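Local coordinates for protein HIAXHD3 (Humicola insolens, PDB 3ZXK) that removes alpha-L-arabinofuranose side chains, probably from xylan chains, as a GH43 glycoside hydrolase, and has been engineered to add endo-xylanase activity, at residues S47-H52 / Y302-R307; N68-S73 / N336-T341; T259-A264 / P275-L280. All coordinates share one frame; numbering follows the deposited sequence.

Contact 1 (S47-H52 / Y302-R307); sequences SYDLVH and YPIPVR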
ATOM      1  N   SER A  47      -6.095   6.974 -12.252  1.00  4.54           N
ATOM      2  CA  SER A  47      -6.760   8.278 -12.185  0.57  4.98           C
ATOM      3  C   SER A  47      -6.827   8.946 -13.543  1.00  5.14           C
ATOM      4  O   SER A  47      -5.985   8.712 -14.373  1.00  5.33           O
ATOM      5  CB  SER A  47      -6.011   9.223 -11.248  0.57  5.26           C
ATOM      6  OG  SER A  47      -6.744  10.417 -11.104  0.57  4.82           O
ATOM      7  N   TYR A  48      -7.798   9.830 -13.717  1.00  5.38           N
ATOM      8  CA  TYR A  48      -7.869  10.649 -14.922  1.00  5.47           C
ATOM      9  C   TYR A  48      -7.386  12.074 -14.666  1.00  5.80           C
ATOM     10  O   TYR A  48      -7.204  12.854 -15.610  1.00  6.46           O
ATOM     11  CB  TYR A  48      -9.290  10.663 -15.491  1.00  5.85           C
ATOM     12  CG  TYR A  48      -9.765   9.334 -15.998  1.00  6.64           C
ATOM     13  CD1 TYR A  48      -9.331   8.841 -17.226  1.00  8.07           C
ATOM     14  CD2 TYR A  48     -10.668   8.550 -15.244  1.00  7.85           C
ATOM     15  CE1 TYR A  48      -9.797   7.611 -17.701  1.00  9.63           C
ATOM     16  CE2 TYR A  48     -11.128   7.321 -15.714  1.00 10.10           C
ATOM     17  CZ  TYR A  48     -10.679   6.863 -16.936  1.00 10.77           C
ATOM     18  OH  TYR A  48     -11.130   5.653 -17.414  1.00 13.28           O
ATOM     19  N   ASP A  49      -7.149  12.406 -13.392  1.00  5.75           N
ATOM     20  CA  ASP A  49      -6.833  13.782 -13.014  1.00  6.24           C
ATOM     21  C   ASP A  49      -5.752  13.958 -11.948  1.00  6.08           C
ATOM     22  O   ASP A  49      -5.527  15.080 -11.544  1.00  6.85           O
ATOM     23  CB  ASP A  49      -8.123  14.511 -12.572  1.00  7.69           C
ATOM     24  CG  ASP A  49      -8.817  13.837 -11.381  1.00  8.93           C
ATOM     25  OD1 ASP A  49      -8.255  12.873 -10.806  1.00  7.77           O
ATOM     26  OD2 ASP A  49      -9.950  14.256 -11.044  1.00 12.40           O
ATOM     27  N   LEU A  50      -5.067  12.872 -11.565  1.00  5.96           N
ATOM     28  CA  LEU A  50      -4.080  12.851 -10.463  1.00  6.15           C
ATOM     29  C   LEU A  50      -4.667  13.065  -9.090  1.00  6.83           C
ATOM     30  O   LEU A  50      -3.935  13.061  -8.088  1.00  7.30           O
ATOM     31  CB  LEU A  50      -2.912  13.830 -10.687  1.00  6.93           C
ATOM     32  CG  LEU A  50      -1.937  13.550 -11.817  1.00  7.39           C
ATOM     33  CD1 LEU A  50      -0.972  14.708 -11.995  1.00  8.68           C
ATOM     34  CD2 LEU A  50      -1.175  12.271 -11.528  1.00  6.60           C
ATOM     35  N   VAL A  51      -5.989  13.170  -9.017  1.00  7.33           N
ATOM     36  CA  VAL A  51      -6.654  13.519  -7.760  1.00  8.84           C
ATOM     37  C   VAL A  51      -7.562  12.411  -7.239  1.00  7.89           C
ATOM     38  O   VAL A  51      -7.497  12.075  -6.069  1.00  8.76           O
ATOM     39  CB  VAL A  51      -7.429  14.830  -7.932  1.00  9.24           C
ATOM     40  CG1 VAL A  51      -8.292  15.139  -6.723  1.00  9.50           C
ATOM     41  CG2 VAL A  51      -6.454  15.963  -8.217  1.00  9.97           C
ATOM     42  N   HIS A  52      -8.408  11.849  -8.099  1.00  7.61           N
ATOM     43  CA  HIS A  52      -9.312  10.786  -7.682  1.00  8.42           C
ATOM     44  C   HIS A  52      -8.793   9.469  -8.186  1.00  7.85           C
ATOM     45  O   HIS A  52      -8.752   9.228  -9.402  1.00  8.63           O
ATOM     46  CB  HIS A  52     -10.700  11.071  -8.234  1.00  9.48           C
ATOM     47  CG  HIS A  52     -11.253  12.411  -7.804  1.00 11.76           C
ATOM     48  ND1 HIS A  52     -11.210  13.508  -8.588  1.00 15.00           N
ATOM     49  CD2 HIS A  52     -11.847  12.805  -6.612  1.00 14.13           C
ATOM     50  CE1 HIS A  52     -11.776  14.550  -7.940  1.00 15.91           C
ATOM     51  NE2 HIS A  52     -12.167  14.122  -6.732  1.00 16.64           N
ATOM     52  N   TYR A 302      -4.841  23.381  -5.205  1.00  8.19           N
ATOM     53  CA  TYR A 302      -4.283  23.808  -6.476  1.00  8.09           C
ATOM     54  C   TYR A 302      -5.306  23.603  -7.594  1.00  7.83           C
ATOM     55  O   TYR A 302      -6.285  22.866  -7.415  1.00  8.66           O
ATOM     56  CB  TYR A 302      -3.060  22.954  -6.784  1.00  7.62           C
ATOM     57  CG  TYR A 302      -1.811  23.287  -6.020  1.00  7.29           C
ATOM     58  CD1 TYR A 302      -1.078  24.453  -6.295  1.00  7.48           C
ATOM     59  CD2 TYR A 302      -1.300  22.394  -5.087  1.00  7.07           C
ATOM     60  CE1 TYR A 302       0.103  24.739  -5.605  1.00  7.08           C
ATOM     61  CE2 TYR A 302      -0.107  22.657  -4.410  1.00  6.62           C
ATOM     62  CZ  TYR A 302       0.584  23.836  -4.664  1.00  7.32           C
ATOM     63  OH  TYR A 302       1.774  24.100  -4.011  1.00  8.62           O
ATOM     64  N   PRO A 303      -5.079  24.229  -8.770  1.00  8.54           N
ATOM     65  CA  PRO A 303      -5.950  23.933  -9.918  1.00  8.24           C
ATOM     66  C   PRO A 303      -5.926  22.441 -10.295  1.00  8.66           C
ATOM     67  O   PRO A 303      -4.912  21.754 -10.140  1.00  9.14           O
ATOM     68  CB  PRO A 303      -5.342  24.760 -11.052  1.00  8.41           C
ATOM     69  CG  PRO A 303      -4.634  25.894 -10.343  1.00  9.11           C
ATOM     70  CD  PRO A 303      -4.066  25.258  -9.088  1.00  8.55           C
ATOM     71  N   ILE A 304      -7.046  21.961 -10.802  1.00  8.11           N
ATOM     72  CA  ILE A 304      -7.157  20.560 -11.152  1.00  7.92           C
ATOM     73  C   ILE A 304      -6.187  20.260 -12.320  1.00  7.46           C
ATOM     74  O   ILE A 304      -6.104  21.009 -13.269  1.00  7.93           O
ATOM     75  CB  ILE A 304      -8.640  20.184 -11.470  1.00  8.24           C
ATOM     76  CG1 ILE A 304      -8.831  18.664 -11.441  1.00  9.51           C
ATOM     77  CG2 ILE A 304      -9.118  20.856 -12.760  1.00  9.68           C
ATOM     78  CD1 ILE A 304      -8.836  18.089 -10.048  1.00 13.28           C
ATOM     79  N   PRO A 305      -5.414  19.167 -12.240  1.00  7.06           N
ATOM     80  CA  PRO A 305      -4.407  18.957 -13.304  1.00  7.27           C
ATOM     81  C   PRO A 305      -4.996  18.648 -14.676  1.00  8.05           C
ATOM     82  O   PRO A 305      -4.355  18.917 -15.695  1.00  9.59           O
ATOM     83  CB  PRO A 305      -3.577  17.777 -12.766  1.00  7.09           C
ATOM     84  CG  PRO A 305      -3.738  17.890 -11.254  1.00  7.61           C
ATOM     85  CD  PRO A 305      -5.175  18.313 -11.066  1.00  7.25           C
ATOM     86  N   VAL A 306      -6.194  18.078 -14.695  1.00  9.20           N
ATOM     87  CA  VAL A 306      -6.895  17.801 -15.946  1.00  8.77           C
ATOM     88  C   VAL A 306      -8.305  18.334 -15.837  1.00  9.14           C
ATOM     89  O   VAL A 306      -8.998  18.018 -14.877  1.00  9.03           O
ATOM     90  CB  VAL A 306      -6.905  16.284 -16.283  1.00  9.26           C
ATOM     91  CG1 VAL A 306      -7.770  15.975 -17.505  1.00 10.59           C
ATOM     92  CG2 VAL A 306      -5.483  15.822 -16.533  1.00  9.67           C
ATOM     93  N   ARG A 307      -8.719  19.121 -16.832  1.00 10.59           N
ATOM     94  CA  ARG A 307     -10.045  19.764 -16.854  1.00 11.31           C
ATOM     95  C   ARG A 307     -11.020  18.868 -17.585  1.00 12.26           C
ATOM     96  O   ARG A 307     -10.667  18.279 -18.602  1.00 13.81           O
ATOM     97  CB  ARG A 307      -9.989  21.175 -17.489  1.00 11.52           C
ATOM     98  CG  ARG A 307      -9.118  22.140 -16.669  1.00 11.88           C
ATOM     99  CD  ARG A 307      -8.552  23.308 -17.489  1.00 10.85           C
ATOM    100  NE  ARG A 307      -7.578  22.870 -18.479  1.00 10.36           N
ATOM    101  CZ  ARG A 307      -6.299  22.615 -18.233  1.00  9.76           C
ATOM    102  NH1 ARG A 307      -5.791  22.728 -17.002  1.00 10.33           N
ATOM    103  NH2 ARG A 307      -5.520  22.236 -19.233  1.00 12.80           N
TER
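D49 and P305 meet where the turn 47-52 receives the chain leaving strand 301-303: the carbonyl O of D49 lies against the proline ring, 3.3 Å from P305 CD. Followed outward, the D49 side chain first rests its CB against V306, 4.3 Å from V306 CB. Because CG stands between the backbone N and the carbonyl carbon (chi1 59°), the carboxylate curls back over its own turn. OD1 takes two backbone donors, V51 N at 2.9 Å from above the carboxylate plane and H52 N on the syn side. OD2 offers its syn lone pair to H52 ND1, which lies 2.9 Å away and points at it in the imidazole plane; OD2 also lies loosely against I304 CD1. Three bonds on its two oxygens fix the rotation of the carboxylate.

The rest is apolar. V51 CG2 packs at about a right angle onto I304 CD1, 3.7 Å away, and also touches P305 CD, while L50 CD1 reaches P305 CB. F8 of strand 7-9 touches V51, I304 and P305. The bonds to D49 OD1 make an Asx turn with V51 N and an Asx motif with H52 N, in a compact connection between strands 41-47 and 54-58 of one propeller blade.

Contact 2 (N68-S73 / N336-T341); sequences NYDLPS and NHNPDT
H337 and N338 both turn CG to the side of the backbone N (chi1 -66° for H337), which sends the imidazole against L71 and the amide toward D70. L71 answers with CG anti to its own N, so that CD1 sits over the centre of the H337 ring, 4.0 Å from the centroid, a CH-pi contact. N68 O lies at the ring's edge, 3.5 Å from H337 CD2. Within its own segment H337 ND1 donates to N336 OD1 in the ring plane, while NE2 meets A78 N, a pairing consistent with a neutral ring protonated on ND1. Replacing H337 with an alanine would probably leave L71 CD1 without the ring face it covers, open a gap there, and deprive N336 OD1 and A78 N of the ring nitrogens they bond.

N338 grips the other end twice: its backbone N bonds Y69 O (2.9 Å), and ND2 bonds D70 OD1 (2.8 Å) almost straight, the carboxylate and amide planes turned 47° apart. Water 1 donates to both D70 O and N338 O. L63 O is a second acceptor for ND2, and S39 OG bonds OD1. The contact thus ties a 3-10 turn of the catalytic domain, between strands 54-58 and 87-91, to the chain leaving strand 334-336, which lies between 38-39 and 372-375 in the eight-stranded sheet.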
ATOM      1  N   ASN A  68       9.504 -17.916   3.352  1.00  6.84           N
ATOM      2  CA  ASN A  68       9.025 -17.200   4.540  1.00  7.02           C
ATOM      3  C   ASN A  68       7.825 -16.307   4.233  1.00  5.60           C
ATOM      4  O   ASN A  68       7.125 -15.914   5.143  1.00  5.30           O
ATOM      5  CB  ASN A  68      10.141 -16.381   5.207  1.00  8.70           C
ATOM      6  CG  ASN A  68      11.063 -17.228   6.089  1.00 12.10           C
ATOM      7  OD1 ASN A  68      10.731 -18.357   6.521  1.00 13.14           O
ATOM      8  ND2 ASN A  68      12.229 -16.677   6.379  1.00 16.45           N
ATOM      9  N   TYR A  69       7.597 -15.991   2.957  1.00  5.79           N
ATOM     10  CA  TYR A  69       6.419 -15.217   2.570  1.00  5.52           C
ATOM     11  C   TYR A  69       5.109 -15.983   2.707  1.00  5.60           C
ATOM     12  O   TYR A  69       4.056 -15.375   2.600  1.00  6.00           O
ATOM     13  CB  TYR A  69       6.602 -14.613   1.149  1.00  5.88           C
ATOM     14  CG  TYR A  69       7.678 -13.561   1.227  1.00  5.67           C
ATOM     15  CD1 TYR A  69       7.385 -12.249   1.587  1.00  5.30           C
ATOM     16  CD2 TYR A  69       9.034 -13.915   1.058  1.00  4.90           C
ATOM     17  CE1 TYR A  69       8.401 -11.318   1.747  1.00  5.77           C
ATOM     18  CE2 TYR A  69      10.060 -12.980   1.221  1.00  5.53           C
ATOM     19  CZ  TYR A  69       9.733 -11.679   1.553  1.00  5.59           C
ATOM     20  OH  TYR A  69      10.733 -10.764   1.724  1.00  5.91           O
ATOM     21  N   ASP A  70       5.167 -17.290   2.976  1.00  5.98           N
ATOM     22  CA  ASP A  70       3.988 -18.104   3.284  1.00  7.05           C
ATOM     23  C   ASP A  70       3.747 -18.231   4.797  1.00  7.89           C
ATOM     24  O   ASP A  70       2.852 -18.981   5.202  1.00  9.21           O
ATOM     25  CB  ASP A  70       4.135 -19.507   2.663  1.00  8.72           C
ATOM     26  CG  ASP A  70       4.295 -19.488   1.134  1.00 10.59           C
ATOM     27  OD1 ASP A  70       3.899 -18.511   0.425  1.00 11.86           O
ATOM     28  OD2 ASP A  70       4.795 -20.510   0.606  1.00 15.23           O
ATOM     29  N   LEU A  71       4.520 -17.491   5.620  1.00  6.91           N
ATOM     30  CA  LEU A  71       4.369 -17.457   7.092  1.00  6.92           C
ATOM     31  C   LEU A  71       4.275 -18.893   7.647  1.00  7.10           C
ATOM     32  O   LEU A  71       3.257 -19.296   8.227  1.00  6.82           O
ATOM     33  CB  LEU A  71       3.163 -16.583   7.500  1.00  6.83           C
ATOM     34  CG  LEU A  71       2.963 -16.201   8.972  1.00  7.04           C
ATOM     35  CD1 LEU A  71       4.147 -15.393   9.522  1.00  7.42           C
ATOM     36  CD2 LEU A  71       1.683 -15.388   9.085  1.00  8.08           C
ATOM     37  N   PRO A  72       5.343 -19.677   7.447  1.00  6.70           N
ATOM     38  CA  PRO A  72       5.274 -21.093   7.784  1.00  7.73           C
ATOM     39  C   PRO A  72       5.393 -21.400   9.282  1.00  8.19           C
ATOM     40  O   PRO A  72       4.947 -22.473   9.732  1.00 10.30           O
ATOM     41  CB  PRO A  72       6.476 -21.684   7.044  1.00  8.18           C
ATOM     42  CG  PRO A  72       7.443 -20.536   6.909  1.00  7.63           C
ATOM     43  CD  PRO A  72       6.574 -19.342   6.702  1.00  7.37           C
ATOM     44  N   SER A  73       5.978 -20.486  10.046  1.00  7.74           N
ATOM     45  CA  SER A  73       6.388 -20.831  11.405  1.00  8.95           C
ATOM     46  C   SER A  73       6.345 -19.653  12.369  1.00  8.83           C
ATOM     47  O   SER A  73       7.137 -19.579  13.305  1.00 10.37           O
ATOM     48  CB  SER A  73       7.767 -21.488  11.407  1.00 10.18           C
ATOM     49  OG  SER A  73       8.773 -20.583  10.955  1.00 11.20           O
ATOM     50  N   ASN A 336      -2.252 -10.698   5.077  1.00  3.06           N
ATOM     51  CA  ASN A 336      -0.983 -10.599   5.804  1.00  3.23           C
ATOM     52  C   ASN A 336      -0.137 -11.840   5.457  1.00  3.19           C
ATOM     53  O   ASN A 336      -0.462 -12.939   5.881  1.00  3.40           O
ATOM     54  CB  ASN A 336      -1.258 -10.521   7.310  1.00  3.56           C
ATOM     55  CG  ASN A 336       0.005 -10.702   8.122  1.00  3.99           C
ATOM     56  OD1 ASN A 336       1.081 -10.302   7.682  1.00  4.70           O
ATOM     57  ND2 ASN A 336      -0.107 -11.324   9.284  1.00  4.57           N
ATOM     58  N   HIS A 337       0.918 -11.667   4.649  1.00  3.35           N
ATOM     59  CA  HIS A 337       1.677 -12.783   4.013  1.00  3.32           C
ATOM     60  C   HIS A 337       0.808 -13.540   3.003  1.00  3.36           C
ATOM     61  O   HIS A 337      -0.391 -13.299   2.926  1.00  3.34           O
ATOM     62  CB  HIS A 337       2.324 -13.731   5.051  1.00  3.54           C
ATOM     63  CG  HIS A 337       3.425 -13.094   5.903  1.00  4.20           C
ATOM     64  ND1 HIS A 337       3.209 -12.086   6.769  1.00  4.35           N
ATOM     65  CD2 HIS A 337       4.774 -13.429   6.022  1.00  4.72           C
ATOM     66  CE1 HIS A 337       4.364 -11.766   7.389  1.00  4.92           C
ATOM     67  NE2 HIS A 337       5.312 -12.608   6.964  1.00  4.89           N
ATOM     68  N   ASN A 338       1.395 -14.408   2.193  1.00  3.55           N
ATOM     69  CA  ASN A 338       0.611 -15.174   1.240  1.00  3.58           C
ATOM     70  C   ASN A 338      -0.413 -16.022   1.972  1.00  3.84           C
ATOM     71  O   ASN A 338      -0.133 -16.597   3.044  1.00  4.11           O
ATOM     72  CB  ASN A 338       1.474 -16.118   0.429  1.00  3.92           C
ATOM     73  CG  ASN A 338       2.325 -15.413  -0.577  1.00  4.28           C
ATOM     74  OD1 ASN A 338       1.965 -14.358  -1.115  1.00  4.46           O
ATOM     75  ND2 ASN A 338       3.453 -16.017  -0.871  1.00  4.75           N
ATOM     76  N   PRO A 339      -1.616 -16.112   1.400  1.00  4.11           N
ATOM     77  CA  PRO A 339      -2.646 -16.929   2.010  1.00  4.58           C
ATOM     78  C   PRO A 339      -2.425 -18.432   1.763  1.00  5.49           C
ATOM     79  O   PRO A 339      -1.738 -18.814   0.791  1.00  6.88           O
ATOM     80  CB  PRO A 339      -3.911 -16.436   1.291  1.00  5.00           C
ATOM     81  CG  PRO A 339      -3.431 -16.092  -0.069  1.00  4.88           C
ATOM     82  CD  PRO A 339      -2.100 -15.432   0.190  1.00  4.14           C
ATOM     83  N   ASP A 340      -2.969 -19.261   2.649  1.00  5.64           N
ATOM     84  CA  ASP A 340      -3.150 -20.690   2.367  1.00  6.74           C
ATOM     85  C   ASP A 340      -4.456 -20.827   1.569  1.00  6.68           C
ATOM     86  O   ASP A 340      -5.563 -20.696   2.109  1.00  7.03           O
ATOM     87  CB  ASP A 340      -3.199 -21.494   3.669  1.00  7.60           C
ATOM     88  CG  ASP A 340      -3.373 -22.994   3.446  1.00  9.51           C
ATOM     89  OD1 ASP A 340      -3.773 -23.413   2.330  1.00 11.56           O
ATOM     90  OD2 ASP A 340      -3.120 -23.754   4.405  1.00 11.74           O
ATOM     91  N   THR A 341      -4.315 -21.075   0.274  1.00  7.13           N
ATOM     92  CA  THR A 341      -5.483 -21.068  -0.591  1.00  6.69           C
ATOM     93  C   THR A 341      -6.418 -22.253  -0.366  1.00  7.25           C
ATOM     94  O   THR A 341      -7.563 -22.213  -0.797  1.00  9.56           O
ATOM     95  CB  THR A 341      -5.085 -21.048  -2.080  1.00  8.49           C
ATOM     96  OG1 THR A 341      -4.356 -22.250  -2.374  1.00  9.85           O
ATOM     97  CG2 THR A 341      -4.232 -19.816  -2.391  1.00  8.69           C
TER
HETATM   98  O   HOH W   1       0.533 -19.279   3.524  1.00 10.57           O

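Contact 3 (T259-A264 / P275-L280); sequences TWHYVA and PVVAPL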
ATOM      1  N   THR A 259       1.680  20.047 -18.865  1.00 13.55           N
ATOM      2  CA  THR A 259       2.090  20.588 -17.575  1.00 13.49           C
ATOM      3  C   THR A 259       2.516  19.442 -16.674  1.00 11.60           C
ATOM      4  O   THR A 259       1.893  18.366 -16.675  1.00 13.27           O
ATOM      5  CB  THR A 259       0.956  21.359 -16.864  1.00 14.57           C
ATOM      6  OG1 THR A 259      -0.177  20.489 -16.681  1.00 18.11           O
ATOM      7  CG2 THR A 259       0.550  22.594 -17.654  1.00 15.91           C
ATOM      8  N   TRP A 260       3.561  19.678 -15.896  1.00  9.35           N
ATOM      9  CA  TRP A 260       4.108  18.668 -15.006  1.00  8.29           C
ATOM     10  C   TRP A 260       3.685  18.844 -13.574  1.00  7.43           C
ATOM     11  O   TRP A 260       3.387  19.946 -13.139  1.00  8.57           O
ATOM     12  CB  TRP A 260       5.622  18.688 -15.087  1.00  8.49           C
ATOM     13  CG  TRP A 260       6.132  18.080 -16.355  1.00 10.64           C
ATOM     14  CD1 TRP A 260       6.147  18.632 -17.644  1.00 10.84           C
ATOM     15  CD2 TRP A 260       6.688  16.748 -16.491  1.00  9.70           C
ATOM     16  NE1 TRP A 260       6.699  17.751 -18.523  1.00 10.61           N
ATOM     17  CE2 TRP A 260       7.031  16.592 -17.907  1.00 10.09           C
ATOM     18  CE3 TRP A 260       6.935  15.702 -15.610  1.00 11.23           C
ATOM     19  CZ2 TRP A 260       7.607  15.429 -18.401  1.00 10.49           C
ATOM     20  CZ3 TRP A 260       7.512  14.528 -16.110  1.00 11.66           C
ATOM     21  CH2 TRP A 260       7.842  14.401 -17.481  1.00  9.61           C
ATOM     22  N   HIS A 261       3.652  17.740 -12.840  1.00  6.68           N
ATOM     23  CA  HIS A 261       3.205  17.721 -11.443  1.00  6.30           C
ATOM     24  C   HIS A 261       4.122  16.851 -10.623  1.00  5.73           C
ATOM     25  O   HIS A 261       4.644  15.830 -11.108  1.00  6.27           O
ATOM     26  CB  HIS A 261       1.763  17.227 -11.392  1.00  7.73           C
ATOM     27  CG  HIS A 261       0.823  18.105 -12.172  1.00  9.13           C
ATOM     28  ND1 HIS A 261       0.151  19.128 -11.607  1.00 13.15           N
ATOM     29  CD2 HIS A 261       0.538  18.148 -13.539  1.00 10.93           C
ATOM     30  CE1 HIS A 261      -0.569  19.774 -12.558  1.00 13.95           C
ATOM     31  NE2 HIS A 261      -0.328  19.174 -13.744  1.00 13.70           N
ATOM     32  N   TYR A 262       4.335  17.235  -9.370  1.00  5.70           N
ATOM     33  CA  TYR A 262       5.160  16.429  -8.457  1.00  4.83           C
ATOM     34  C   TYR A 262       4.178  15.724  -7.494  1.00  4.70           C
ATOM     35  O   TYR A 262       3.352  16.387  -6.818  1.00  4.78           O
ATOM     36  CB  TYR A 262       6.192  17.323  -7.734  1.00  5.24           C
ATOM     37  CG  TYR A 262       7.041  16.617  -6.694  1.00  5.64           C
ATOM     38  CD1 TYR A 262       7.356  15.251  -6.808  1.00  6.23           C
ATOM     39  CD2 TYR A 262       7.521  17.308  -5.575  1.00  5.99           C
ATOM     40  CE1 TYR A 262       8.126  14.606  -5.855  1.00  6.21           C
ATOM     41  CE2 TYR A 262       8.267  16.674  -4.619  1.00  6.02           C
ATOM     42  CZ  TYR A 262       8.550  15.330  -4.739  1.00  5.22           C
ATOM     43  OH  TYR A 262       9.306  14.738  -3.747  1.00  5.52           O
ATOM     44  N   VAL A 263       4.229  14.396  -7.478  1.00  4.64           N
ATOM     45  CA  VAL A 263       3.389  13.607  -6.565  1.00  4.62           C
ATOM     46  C   VAL A 263       4.347  13.073  -5.520  1.00  4.48           C
ATOM     47  O   VAL A 263       5.181  12.223  -5.812  1.00  4.97           O
ATOM     48  CB  VAL A 263       2.666  12.426  -7.262  1.00  4.97           C
ATOM     49  CG1 VAL A 263       1.730  11.739  -6.289  1.00  5.17           C
ATOM     50  CG2 VAL A 263       1.872  12.929  -8.455  1.00  5.50           C
ATOM     51  N   ALA A 264       4.240  13.588  -4.305  1.00  4.56           N
ATOM     52  CA  ALA A 264       5.139  13.154  -3.212  1.00  4.05           C
ATOM     53  C   ALA A 264       4.309  12.421  -2.169  1.00  4.12           C
ATOM     54  O   ALA A 264       3.087  12.298  -2.337  1.00  4.50           O
ATOM     55  CB  ALA A 264       5.857  14.354  -2.573  1.00  4.65           C
ATOM     56  N   PRO A 275      -0.364  10.335  -0.493  1.00  4.60           N
ATOM     57  CA  PRO A 275       0.131  11.211  -1.550  1.00  4.49           C
ATOM     58  C   PRO A 275      -0.422  12.636  -1.537  1.00  4.65           C
ATOM     59  O   PRO A 275      -1.602  12.856  -1.226  1.00  4.90           O
ATOM     60  CB  PRO A 275      -0.333  10.511  -2.842  1.00  4.40           C
ATOM     61  CG  PRO A 275      -1.551   9.738  -2.437  1.00  4.73           C
ATOM     62  CD  PRO A 275      -1.294   9.303  -1.007  1.00  4.53           C
ATOM     63  N   VAL A 276       0.462  13.567  -1.883  1.00  4.74           N
ATOM     64  CA  VAL A 276       0.122  14.994  -2.068  1.00  4.72           C
ATOM     65  C   VAL A 276       0.664  15.410  -3.441  1.00  4.81           C
ATOM     66  O   VAL A 276       1.655  14.861  -3.920  1.00  5.03           O
ATOM     67  CB  VAL A 276       0.703  15.881  -0.932  1.00  5.23           C
ATOM     68  CG1 VAL A 276       0.042  15.519   0.398  1.00  5.69           C
ATOM     69  CG2 VAL A 276       2.199  15.692  -0.809  1.00  5.90           C
ATOM     70  N   VAL A 277       0.001  16.390  -4.063  1.00  4.62           N
ATOM     71  CA  VAL A 277       0.301  16.814  -5.445  1.00  5.04           C
ATOM     72  C   VAL A 277       0.525  18.327  -5.494  1.00  5.22           C
ATOM     73  O   VAL A 277      -0.217  19.091  -4.872  1.00  5.22           O
ATOM     74  CB  VAL A 277      -0.852  16.413  -6.404  1.00  4.73           C
ATOM     75  CG1 VAL A 277      -0.522  16.805  -7.842  1.00  5.52           C
ATOM     76  CG2 VAL A 277      -1.076  14.898  -6.353  1.00  4.87           C
ATOM     77  N   ALA A 278       1.587  18.738  -6.181  1.00  5.28           N
ATOM     78  CA  ALA A 278       1.813  20.165  -6.525  1.00  5.73           C
ATOM     79  C   ALA A 278       2.177  20.343  -8.012  1.00  5.76           C
ATOM     80  O   ALA A 278       2.803  19.486  -8.602  1.00  6.20           O
ATOM     81  CB  ALA A 278       2.895  20.757  -5.645  1.00  6.75           C
ATOM     82  N   PRO A 279       1.823  21.483  -8.599  1.00  5.82           N
ATOM     83  CA  PRO A 279       2.327  21.765  -9.941  1.00  5.54           C
ATOM     84  C   PRO A 279       3.834  22.056  -9.946  1.00  5.93           C
ATOM     85  O   PRO A 279       4.408  22.506  -8.929  1.00  7.08           O
ATOM     86  CB  PRO A 279       1.572  23.031 -10.355  1.00  5.99           C
ATOM     87  CG  PRO A 279       0.606  23.312  -9.250  1.00  6.91           C
ATOM     88  CD  PRO A 279       1.130  22.641  -8.019  1.00  6.72           C
ATOM     89  N   LEU A 280       4.460  21.752 -11.081  1.00  6.15           N
ATOM     90  CA  LEU A 280       5.830  22.154 -11.387  1.00  7.40           C
ATOM     91  C   LEU A 280       5.878  23.228 -12.460  1.00  8.29           C
ATOM     92  O   LEU A 280       5.036  23.265 -13.331  1.00  9.71           O
ATOM     93  CB  LEU A 280       6.592  20.948 -11.924  1.00  8.11           C
ATOM     94  CG  LEU A 280       6.879  19.824 -10.951  1.00  8.41           C
ATOM     95  CD1 LEU A 280       7.472  18.660 -11.724  1.00  9.68           C
ATOM     96  CD2 LEU A 280       7.822  20.264  -9.840  1.00  8.02           C
TER
HETATM   97  O   HOH W   2       5.249  22.019 -15.973  1.00 14.90           O
HETATM   98  O   HOH W   3       2.204  22.288 -13.979  1.00 23.96           O
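Y262 and A278 pair in the middle of a beta hairpin, the two central strands of a four-stranded antiparallel propeller blade. From here to A264 and V276 the packing is close and direct. Y262 N reaches A278 O at 2.8 Å, and A278 N returns the bond to Y262 O; A264 and V276 form the next such hydrogen-bonded pair. Between them V263 and V277 are a non-hydrogen-bonded pair whose side chains lie side by side and point the same way, CG2 to CG2 at 4.1 Å. The opposite face carries Y262, A264, V276 and A278. There Y262 CG stands anti to the backbone N (chi1 176°), which carries the phenol away from the partner strand until its OH bonds the backbone O of Q249, a residue of the glycan pocket.

Toward W260 and L280 the direct bonding thins out and water joins in. H261 and P279 face each other with diverging side chains. L280 packs with both branches, CD1 on W260 CB at 3.8 Å and CD2 on Y262 CB at 4.0 Å, and its N bonds W260 O. The return bond is missing: water 2 stands between W260 N and L280 O instead. Water 3 donates to L280 O at 3.1 Å and to W260 O at 2.8 Å, giving the W260 carbonyl oxygen a second donor beside L280 N.

How the contacts relate
Contacts 1 and 3 are neighbours, their centres about 10 Å apart. Y302 packs against the hairpin, CD1 lying 3.3 Å from P279 CD, and P305 CB comes 3.6 Å from H261 CE1, so the 302-307 segment lies between the 47-52 turn and the 259-264/275-280 pair. Contact 2 is on the far side of the chain's centre, about 38 Å from contact 1 and 37 Å from contact 3 between centres, where the catalytic domain meets the concanavalin-like domain. The Y262 side chain is about 10 Å from the bound arabinofuranose and that of Y69 about 13 Å from a xylopyranose; the two strands of contact 3 also carry the pocket residues F265, D267 and R273.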